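Local coordinates for protein trehalose-6-phosphate phosphatase (Candida albicans, PDB 5DXI) that is a phosphatase domain of the HAD superfamily, modelled here with a magnesium ion, beryllium trifluoride and a bound glycan, at residues Ile120-Pro129 with Leu151-Glu162; Val266-Ala274 with Ala280-Val290. All blocks are in the same frame, centred on the assembly; numbering follows the deposited sequence.

Interaction 1. Residues Ile120-Pro129 with Leu151-Glu162; sequences IFKYYTEKTP and LGNFQAEKCMKE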
loop_
_atom_site.group_PDB
_atom_site.type_symbol
_atom_site.label_atom_id
_atom_site.label_comp_id
_atom_site.label_asym_id
_atom_site.label_seq_id
_atom_site.Cartn_x
_atom_site.Cartn_y
_atom_site.Cartn_z
ATOM N N ILE A 120 18.958 14.373 -10.741
ATOM C CA ILE A 120 18.833 13.377 -11.788
ATOM C C ILE A 120 17.434 13.457 -12.422
ATOM O O ILE A 120 17.299 13.389 -13.647
ATOM C CB ILE A 120 19.125 11.965 -11.243
ATOM C CG1 ILE A 120 20.604 11.871 -10.857
ATOM C CG2 ILE A 120 18.755 10.893 -12.265
ATOM C CD1 ILE A 120 20.986 10.615 -10.085
ATOM N N PHE A 121 16.410 13.637 -11.586
ATOM C CA PHE A 121 15.032 13.767 -12.054
ATOM C C PHE A 121 14.861 15.017 -12.921
ATOM O O PHE A 121 14.106 15.006 -13.893
ATOM C CB PHE A 121 14.046 13.807 -10.877
ATOM C CG PHE A 121 13.682 12.439 -10.326
ATOM C CD1 PHE A 121 13.965 11.287 -11.043
ATOM C CD2 PHE A 121 13.053 12.317 -9.084
ATOM C CE1 PHE A 121 13.635 10.028 -10.535
ATOM C CE2 PHE A 121 12.712 11.060 -8.572
ATOM C CZ PHE A 121 13.006 9.919 -9.297
ATOM N N LYS A 122 15.545 16.099 -12.562
ATOM C CA LYS A 122 15.451 17.331 -13.343
ATOM C C LYS A 122 15.975 17.132 -14.769
ATOM O O LYS A 122 15.400 17.648 -15.732
ATOM C CB LYS A 122 16.201 18.470 -12.650
ATOM C CG LYS A 122 15.428 19.108 -11.511
ATOM C CD LYS A 122 16.241 20.190 -10.825
ATOM C CE LYS A 122 15.388 20.994 -9.863
ATOM N NZ LYS A 122 16.227 21.812 -8.942
ATOM N N TYR A 123 17.055 16.368 -14.899
ATOM C CA TYR A 123 17.608 16.035 -16.207
ATOM C C TYR A 123 16.624 15.254 -17.074
ATOM O O TYR A 123 16.442 15.566 -18.253
ATOM C CB TYR A 123 18.908 15.241 -16.043
ATOM C CG TYR A 123 19.482 14.697 -17.338
ATOM C CD1 TYR A 123 20.317 15.472 -18.137
ATOM C CD2 TYR A 123 19.223 13.387 -17.737
ATOM C CE1 TYR A 123 20.852 14.971 -19.312
ATOM C CE2 TYR A 123 19.754 12.876 -18.912
ATOM C CZ TYR A 123 20.568 13.671 -19.695
ATOM O OH TYR A 123 21.098 13.162 -20.859
ATOM N N TYR A 124 15.995 14.235 -16.502
ATOM C CA TYR A 124 15.092 13.407 -17.284
ATOM C C TYR A 124 13.753 14.095 -17.493
ATOM O O TYR A 124 13.064 13.816 -18.468
ATOM C CB TYR A 124 14.914 12.033 -16.632
ATOM C CG TYR A 124 16.132 11.163 -16.815
ATOM C CD1 TYR A 124 16.310 10.426 -17.981
ATOM C CD2 TYR A 124 17.113 11.089 -15.835
ATOM C CE1 TYR A 124 17.425 9.640 -18.166
ATOM C CE2 TYR A 124 18.231 10.303 -16.008
ATOM C CZ TYR A 124 18.385 9.582 -17.175
ATOM O OH TYR A 124 19.500 8.793 -17.346
ATOM N N THR A 125 13.390 15.001 -16.589
ATOM C CA THR A 125 12.185 15.805 -16.768
ATOM C C THR A 125 12.352 16.712 -17.988
ATOM O O THR A 125 11.446 16.845 -18.818
ATOM C CB THR A 125 11.866 16.678 -15.527
ATOM O OG1 THR A 125 11.510 15.844 -14.416
ATOM C CG2 THR A 125 10.717 17.619 -15.817
ATOM N N GLU A 126 13.529 17.323 -18.091
ATOM C CA GLU A 126 13.834 18.231 -19.188
ATOM C C GLU A 126 13.872 17.481 -20.519
ATOM O O GLU A 126 13.576 18.054 -21.567
ATOM C CB GLU A 126 15.166 18.951 -18.924
ATOM C CG GLU A 126 16.042 19.221 -20.147
ATOM C CD GLU A 126 15.510 20.346 -21.021
ATOM O OE1 GLU A 126 14.886 21.292 -20.479
ATOM O OE2 GLU A 126 15.727 20.279 -22.252
ATOM N N LYS A 127 14.159 16.186 -20.486
ATOM C CA LYS A 127 14.199 15.446 -21.731
ATOM C C LYS A 127 12.832 14.724 -21.927
ATOM O O LYS A 127 12.623 13.981 -22.892
ATOM C CB LYS A 127 15.416 14.505 -21.736
ATOM C CG LYS A 127 15.335 13.329 -22.669
ATOM C CD LYS A 127 16.651 12.864 -23.302
ATOM C CE LYS A 127 16.422 12.426 -24.775
ATOM N NZ LYS A 127 17.605 11.830 -25.499
ATOM N N THR A 128 11.869 14.992 -21.046
ATOM C CA THR A 128 10.581 14.305 -21.154
ATOM C C THR A 128 9.411 15.244 -20.922
ATOM O O THR A 128 8.951 15.422 -19.792
ATOM C CB THR A 128 10.479 13.121 -20.160
ATOM O OG1 THR A 128 11.647 12.297 -20.251
ATOM C CG2 THR A 128 9.263 12.266 -20.463
ATOM N N PRO A 129 8.924 15.857 -22.008
ATOM C CA PRO A 129 7.783 16.777 -21.936
ATOM C C PRO A 129 6.536 16.101 -21.363
ATOM O O PRO A 129 6.230 14.977 -21.749
ATOM C CB PRO A 129 7.573 17.196 -23.402
ATOM C CG PRO A 129 8.890 16.969 -24.055
ATOM C CD PRO A 129 9.471 15.752 -23.372
ATOM N N LEU A 151 8.635 7.680 -25.442
ATOM C CA LEU A 151 9.759 8.447 -24.929
ATOM C C LEU A 151 9.812 8.343 -23.406
ATOM O O LEU A 151 10.872 8.080 -22.836
ATOM C CB LEU A 151 9.669 9.906 -25.377
ATOM C CG LEU A 151 10.794 10.819 -24.888
ATOM C CD1 LEU A 151 12.127 10.372 -25.479
ATOM C CD2 LEU A 151 10.492 12.253 -25.263
ATOM N N GLY A 152 8.664 8.525 -22.761
ATOM C CA GLY A 152 8.560 8.389 -21.320
ATOM C C GLY A 152 9.123 7.067 -20.829
ATOM O O GLY A 152 10.011 7.047 -19.974
ATOM N N ASN A 153 8.643 5.961 -21.392
ATOM C CA ASN A 153 9.137 4.638 -21.000
ATOM C C ASN A 153 10.624 4.462 -21.291
ATOM O O ASN A 153 11.348 3.825 -20.523
ATOM C CB ASN A 153 8.328 3.542 -21.684
ATOM C CG ASN A 153 6.964 3.350 -21.051
ATOM O OD1 ASN A 153 6.844 2.733 -19.991
ATOM N ND2 ASN A 153 5.930 3.881 -21.691
ATOM N N PHE A 154 11.074 5.035 -22.401
ATOM C CA PHE A 154 12.484 4.998 -22.762
ATOM C C PHE A 154 13.310 5.784 -21.752
ATOM O O PHE A 154 14.308 5.285 -21.230
ATOM C CB PHE A 154 12.702 5.556 -24.171
ATOM C CG PHE A 154 14.147 5.590 -24.595
ATOM C CD1 PHE A 154 14.819 4.420 -24.912
ATOM C CD2 PHE A 154 14.824 6.796 -24.698
ATOM C CE1 PHE A 154 16.148 4.449 -25.305
ATOM C CE2 PHE A 154 16.150 6.835 -25.096
ATOM C CZ PHE A 154 16.814 5.659 -25.398
ATOM N N GLN A 155 12.909 7.027 -21.506
ATOM C CA GLN A 155 13.604 7.877 -20.544
ATOM C C GLN A 155 13.552 7.294 -19.135
ATOM O O GLN A 155 14.513 7.411 -18.370
ATOM C CB GLN A 155 13.022 9.290 -20.547
ATOM C CG GLN A 155 13.221 10.007 -21.862
ATOM C CD GLN A 155 14.680 10.076 -22.264
ATOM O OE1 GLN A 155 15.005 9.928 -23.442
ATOM N NE2 GLN A 155 15.569 10.292 -21.295
ATOM N N ALA A 156 12.423 6.670 -18.806
ATOM C CA ALA A 156 12.227 6.058 -17.499
ATOM C C ALA A 156 13.223 4.946 -17.272
ATOM O O ALA A 156 13.820 4.861 -16.200
ATOM C CB ALA A 156 10.823 5.522 -17.362
ATOM N N GLU A 157 13.412 4.110 -18.293
ATOM C CA GLU A 157 14.289 2.954 -18.180
ATOM C C GLU A 157 15.733 3.346 -17.915
ATOM O O GLU A 157 16.442 2.669 -17.159
ATOM C CB GLU A 157 14.223 2.105 -19.452
ATOM C CG GLU A 157 15.325 1.059 -19.547
ATOM C CD GLU A 157 15.020 -0.020 -20.574
ATOM O OE1 GLU A 157 14.448 0.315 -21.637
ATOM O OE2 GLU A 157 15.376 -1.196 -20.327
ATOM N N LYS A 158 16.165 4.455 -18.503
ATOM C CA LYS A 158 17.557 4.846 -18.362
ATOM C C LYS A 158 17.733 5.775 -17.165
ATOM O O LYS A 158 18.844 5.947 -16.658
ATOM C CB LYS A 158 18.073 5.477 -19.658
ATOM C CG LYS A 158 17.900 4.526 -20.858
ATOM C CD LYS A 158 19.206 3.789 -21.202
ATOM C CE LYS A 158 19.019 2.261 -21.209
ATOM N NZ LYS A 158 17.766 1.803 -21.888
ATOM N N CYS A 159 16.639 6.371 -16.705
ATOM C CA CYS A 159 16.668 7.052 -15.424
ATOM C C CYS A 159 16.833 6.006 -14.324
ATOM O O CYS A 159 17.628 6.187 -13.410
ATOM C CB CYS A 159 15.406 7.884 -15.208
ATOM S SG CYS A 159 15.414 8.802 -13.631
ATOM N N MET A 160 16.092 4.905 -14.445
ATOM C CA MET A 160 16.152 3.798 -13.498
ATOM C C MET A 160 17.562 3.246 -13.378
ATOM O O MET A 160 18.067 3.008 -12.281
ATOM C CB MET A 160 15.217 2.672 -13.947
ATOM C CG MET A 160 13.739 2.926 -13.716
ATOM S SD MET A 160 13.288 2.853 -11.978
ATOM C CE MET A 160 13.930 1.216 -11.562
ATOM N N LYS A 161 18.183 3.039 -14.534
ATOM C CA LYS A 161 19.548 2.543 -14.628
ATOM C C LYS A 161 20.534 3.470 -13.925
ATOM O O LYS A 161 21.372 3.019 -13.144
ATOM C CB LYS A 161 19.932 2.375 -16.103
ATOM C CG LYS A 161 21.347 1.879 -16.366
ATOM C CD LYS A 161 21.579 0.486 -15.798
ATOM C CE LYS A 161 22.931 -0.071 -16.230
ATOM N NZ LYS A 161 23.261 -1.331 -15.513
ATOM N N GLU A 162 20.416 4.767 -14.200
ATOM C CA GLU A 162 21.359 5.742 -13.678
ATOM C C GLU A 162 21.263 5.900 -12.170
ATOM O O GLU A 162 22.283 5.987 -11.488
ATOM C CB GLU A 162 21.144 7.101 -14.343
ATOM C CG GLU A 162 21.940 8.218 -13.684
ATOM C CD GLU A 162 21.946 9.496 -14.485
ATOM O OE1 GLU A 162 21.447 9.488 -15.630
ATOM O OE2 GLU A 162 22.450 10.515 -13.960
#
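The ring of Tyr124 is filled on both faces: Cys159 CB sits over its centre on one side, 3.6 Å from the centroid in a CH-pi contact, and Tyr123 CD2 covers the other. Two polar groups lie at its edge. Gln155 NE2 comes within 3.4 Å of Tyr124 CD1, and the Glu162 carboxylate, turned 67° from the ring plane, takes a hydrogen bond from Tyr124 OH to OE1 (2.7 Å), met nearly along the C-O axis. Glu162 reaches that hydroxyl as an extended chain, with CG anti to the backbone N (chi1 171°). Cys159 SG also meets a second ring, 3.8 Å from CE1 at the edge of Phe121. Just past the end of helix 113-126, Lys127 crosses Gln155 at about a right angle, CE 3.2 Å from OE1, which is buried with no polar partner in the model. Thr128 OG1 bonds back to Tyr124 O (2.7 Å) while lying against Gln155 CG. Segments 120-126 and 151-162 run nearly antiparallel, axes 10.3 Å apart at closest approach, in an α/β cap of the HAD kind. They pack on its four-stranded antiparallel sheet: Phe121 touches Ile133, Trp142 and Ile182, and Cys159 also rests on Ile182.

Interaction 2. Residues Val266-Ala274 with Ala280-Val290; sequences VYPVAVGPA and AIAHLNEPRQV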
loop_
_atom_site.group_PDB
_atom_site.type_symbol
_atom_site.label_atom_id
_atom_site.label_comp_id
_atom_site.label_asym_id
_atom_site.label_seq_id
_atom_site.Cartn_x
_atom_site.Cartn_y
_atom_site.Cartn_z
ATOM N N VAL A 266 -5.192 -14.794 6.652
ATOM C CA VAL A 266 -4.349 -13.825 5.959
ATOM C C VAL A 266 -4.672 -13.744 4.460
ATOM O O VAL A 266 -4.488 -14.712 3.718
ATOM C CB VAL A 266 -2.862 -14.168 6.146
ATOM C CG1 VAL A 266 -1.982 -13.107 5.508
ATOM C CG2 VAL A 266 -2.539 -14.302 7.626
ATOM N N TYR A 267 -5.135 -12.580 4.004
ATOM C CA TYR A 267 -5.512 -12.451 2.600
ATOM C C TYR A 267 -4.794 -11.284 1.894
ATOM O O TYR A 267 -5.304 -10.154 1.847
ATOM C CB TYR A 267 -7.029 -12.298 2.462
ATOM C CG TYR A 267 -7.830 -13.446 3.058
ATOM C CD1 TYR A 267 -8.074 -14.610 2.332
ATOM C CD2 TYR A 267 -8.377 -13.344 4.333
ATOM C CE1 TYR A 267 -8.812 -15.657 2.872
ATOM C CE2 TYR A 267 -9.118 -14.374 4.880
ATOM C CZ TYR A 267 -9.332 -15.528 4.147
ATOM O OH TYR A 267 -10.076 -16.540 4.703
ATOM N N PRO A 268 -3.595 -11.550 1.355
ATOM C CA PRO A 268 -2.963 -10.539 0.503
ATOM C C PRO A 268 -3.500 -10.643 -0.918
ATOM O O PRO A 268 -3.392 -11.695 -1.557
ATOM C CB PRO A 268 -1.479 -10.885 0.566
ATOM C CG PRO A 268 -1.437 -12.354 0.908
ATOM C CD PRO A 268 -2.725 -12.723 1.593
ATOM N N VAL A 269 -4.061 -9.545 -1.412
ATOM C CA VAL A 269 -4.808 -9.568 -2.659
ATOM C C VAL A 269 -4.331 -8.459 -3.593
ATOM O O VAL A 269 -4.378 -7.279 -3.240
ATOM C CB VAL A 269 -6.321 -9.398 -2.398
ATOM C CG1 VAL A 269 -7.096 -9.516 -3.698
ATOM C CG2 VAL A 269 -6.811 -10.427 -1.380
ATOM N N ALA A 270 -3.868 -8.832 -4.781
ATOM C CA ALA A 270 -3.425 -7.835 -5.750
ATOM C C ALA A 270 -4.598 -7.242 -6.518
ATOM O O ALA A 270 -5.585 -7.921 -6.794
ATOM C CB ALA A 270 -2.410 -8.434 -6.735
ATOM N N VAL A 271 -4.486 -5.960 -6.845
ATOM C CA VAL A 271 -5.444 -5.338 -7.740
ATOM C C VAL A 271 -4.798 -5.231 -9.107
ATOM O O VAL A 271 -3.797 -4.526 -9.288
ATOM C CB VAL A 271 -5.909 -3.961 -7.241
ATOM C CG1 VAL A 271 -6.936 -3.403 -8.189
ATOM C CG2 VAL A 271 -6.479 -4.086 -5.835
ATOM N N GLY A 272 -5.368 -5.953 -10.067
ATOM C CA GLY A 272 -4.821 -6.018 -11.405
ATOM C C GLY A 272 -5.342 -7.246 -12.142
ATOM O O GLY A 272 -6.147 -8.006 -11.613
ATOM N N PRO A 273 -4.895 -7.437 -13.378
ATOM C CA PRO A 273 -5.430 -8.542 -14.174
ATOM C C PRO A 273 -4.916 -9.914 -13.690
ATOM O O PRO A 273 -3.973 -9.982 -12.890
ATOM C CB PRO A 273 -4.944 -8.220 -15.579
ATOM C CG PRO A 273 -3.729 -7.378 -15.391
ATOM C CD PRO A 273 -3.942 -6.602 -14.134
ATOM N N ALA A 274 -5.551 -10.986 -14.159
ATOM C CA ALA A 274 -5.166 -12.344 -13.743
ATOM C C ALA A 274 -3.697 -12.600 -13.988
ATOM O O ALA A 274 -3.047 -13.295 -13.223
ATOM C CB ALA A 274 -5.995 -13.390 -14.490
ATOM N N ALA A 280 0.862 -11.990 -4.053
ATOM C CA ALA A 280 -0.469 -12.071 -3.470
ATOM C C ALA A 280 -1.099 -13.431 -3.779
ATOM O O ALA A 280 -0.696 -14.115 -4.723
ATOM C CB ALA A 280 -1.362 -10.924 -3.986
ATOM N N ILE A 281 -2.091 -13.821 -2.988
ATOM C CA ILE A 281 -2.691 -15.141 -3.129
ATOM C C ILE A 281 -3.821 -15.148 -4.150
ATOM O O ILE A 281 -4.227 -16.204 -4.643
ATOM C CB ILE A 281 -3.230 -15.636 -1.768
ATOM C CG1 ILE A 281 -3.531 -17.135 -1.812
ATOM C CG2 ILE A 281 -4.451 -14.830 -1.344
ATOM C CD1 ILE A 281 -3.938 -17.722 -0.474
ATOM N N ALA A 282 -4.308 -13.954 -4.482
ATOM C CA ALA A 282 -5.418 -13.796 -5.416
ATOM C C ALA A 282 -5.455 -12.368 -5.968
ATOM O O ALA A 282 -4.780 -11.467 -5.448
ATOM C CB ALA A 282 -6.740 -14.137 -4.728
ATOM N N HIS A 283 -6.259 -12.145 -6.997
ATOM C CA HIS A 283 -6.400 -10.791 -7.524
ATOM C C HIS A 283 -7.851 -10.339 -7.671
ATOM O O HIS A 283 -8.775 -11.158 -7.702
ATOM C CB HIS A 283 -5.723 -10.683 -8.879
ATOM C CG HIS A 283 -6.489 -11.383 -9.953
ATOM N ND1 HIS A 283 -6.388 -12.741 -10.160
ATOM C CD2 HIS A 283 -7.452 -10.941 -10.797
ATOM C CE1 HIS A 283 -7.220 -13.099 -11.123
ATOM N NE2 HIS A 283 -7.879 -12.027 -11.523
ATOM N N LEU A 284 -8.016 -9.016 -7.763
ATOM C CA LEU A 284 -9.251 -8.362 -8.193
ATOM C C LEU A 284 -8.837 -7.427 -9.307
ATOM O O LEU A 284 -7.796 -6.778 -9.202
ATOM C CB LEU A 284 -9.923 -7.576 -7.065
ATOM C CG LEU A 284 -10.569 -8.370 -5.933
ATOM C CD1 LEU A 284 -10.942 -7.448 -4.772
ATOM C CD2 LEU A 284 -11.774 -9.157 -6.434
ATOM N N ASN A 285 -9.634 -7.353 -10.370
ATOM C CA ASN A 285 -9.217 -6.655 -11.571
ATOM C C ASN A 285 -9.000 -5.162 -11.344
ATOM O O ASN A 285 -8.024 -4.598 -11.828
ATOM C CB ASN A 285 -10.252 -6.854 -12.686
ATOM C CG ASN A 285 -10.215 -8.243 -13.265
ATOM O OD1 ASN A 285 -9.219 -8.956 -13.139
ATOM N ND2 ASN A 285 -11.314 -8.653 -13.884
ATOM N N GLU A 286 -9.905 -4.530 -10.608
ATOM C CA GLU A 286 -9.918 -3.057 -10.510
ATOM C C GLU A 286 -10.485 -2.556 -9.220
ATOM O O GLU A 286 -11.140 -3.314 -8.514
ATOM C CB GLU A 286 -10.749 -2.464 -11.652
ATOM C CG GLU A 286 -10.060 -2.468 -12.969
ATOM C CD GLU A 286 -11.037 -2.669 -14.085
ATOM O OE1 GLU A 286 -12.188 -3.072 -13.798
ATOM O OE2 GLU A 286 -10.652 -2.435 -15.246
ATOM N N PRO A 287 -10.297 -1.245 -8.922
ATOM C CA PRO A 287 -10.931 -0.688 -7.721
ATOM C C PRO A 287 -12.440 -0.972 -7.640
ATOM O O PRO A 287 -12.962 -1.202 -6.541
ATOM C CB PRO A 287 -10.662 0.818 -7.857
ATOM C CG PRO A 287 -9.325 0.870 -8.556
ATOM C CD PRO A 287 -9.385 -0.272 -9.560
ATOM N N ARG A 288 -13.122 -0.983 -8.783
ATOM C CA ARG A 288 -14.547 -1.320 -8.791
ATOM C C ARG A 288 -14.841 -2.630 -8.045
ATOM O O ARG A 288 -15.717 -2.691 -7.167
ATOM C CB ARG A 288 -15.074 -1.429 -10.220
ATOM C CG ARG A 288 -16.557 -1.770 -10.267
ATOM C CD ARG A 288 -17.061 -1.914 -11.696
ATOM N NE ARG A 288 -17.093 -0.634 -12.395
ATOM C CZ ARG A 288 -17.395 -0.496 -13.680
ATOM N NH1 ARG A 288 -17.677 -1.569 -14.415
ATOM N NH2 ARG A 288 -17.400 0.709 -14.232
ATOM N N GLN A 289 -14.100 -3.681 -8.384
ATOM C CA GLN A 289 -14.313 -4.964 -7.728
ATOM C C GLN A 289 -13.854 -4.917 -6.280
ATOM O O GLN A 289 -14.433 -5.585 -5.423
ATOM C CB GLN A 289 -13.609 -6.089 -8.491
ATOM C CG GLN A 289 -14.266 -6.410 -9.831
ATOM C CD GLN A 289 -13.800 -5.498 -10.953
ATOM O OE1 GLN A 289 -12.629 -5.121 -11.019
ATOM N NE2 GLN A 289 -14.719 -5.128 -11.839
ATOM N N VAL A 290 -12.849 -4.092 -5.993
ATOM C CA VAL A 290 -12.423 -3.901 -4.603
ATOM C C VAL A 290 -13.592 -3.374 -3.770
ATOM O O VAL A 290 -13.884 -3.883 -2.686
ATOM C CB VAL A 290 -11.222 -2.929 -4.484
ATOM C CG1 VAL A 290 -10.888 -2.675 -3.015
ATOM C CG2 VAL A 290 -9.984 -3.478 -5.221
HETATM O O HOH W 1 -7.827 -10.706 -15.199
#
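Ala270 is gripped by strand 282-284 through both its backbone groups: its N donates to Ala282 O (2.9 Å) and its O accepts from Leu284 N (2.8 Å). This is parallel pairing at the margin of the Rossmann-like HAD core sheet, where 282-284 is the outermost strand within the chain. The pairing extends both ways, through Ile281 N to Pro268 O and through Gly272 N to Leu284 O (2.7 Å). Side chains alternate between the two faces. On one, Ala270 CB meets Ala280 CB, and His283 turns one face of its imidazole to the chain that leaves the strand. Its chi1 of 73°, with CG between the backbone N and the carbonyl carbon, sets that face against Pro273 and Ala274. Ala274 CA lies over it, 3.6 Å from the ring centroid and 20° off the normal, as a CH-pi contact. On the other face of the sheet Val271 divides its branches: CG1 lies against Leu284 O and the start of helix 287-298, whereas CG2 meets Val290 CG2 at 3.6 Å, roughly at right angles. Farther out, Val271 touches the DxDx(T/V)-type motif of HAD proteins, whose Asp28 and Asp30 bind the magnesium ion. Strand 227-232 is the other sheet neighbour of 266-271, and Phe241 of helix 235-253 touches both Pro268 and Ala280. Outside the pair, a hydrogen bond between His283 ND1 and Thr5 OG1 would hold the imidazole in this rotation.

From the N terminus, the chain builds much of the core sheet before entering the region of interaction 1. There, helix 113-126 is followed by the hairpin strands 132-135 and 140-143, and helix 149-165 then returns beside it, so the contact brings together the two helices that flank the hairpin. Strands 173-178 and 181-186 complete the cap sheet, and the chain goes back to the core with strand 227-232 and helix 235-253. Interaction 2 closes a much shorter loop, 275-279, joining strand 266-271 to the outermost strand 282-284 and the start of helix 287-298. The two loops are in series, neither nested nor crossing. Their centres are 30 Å apart, one in the cap and the other in the core.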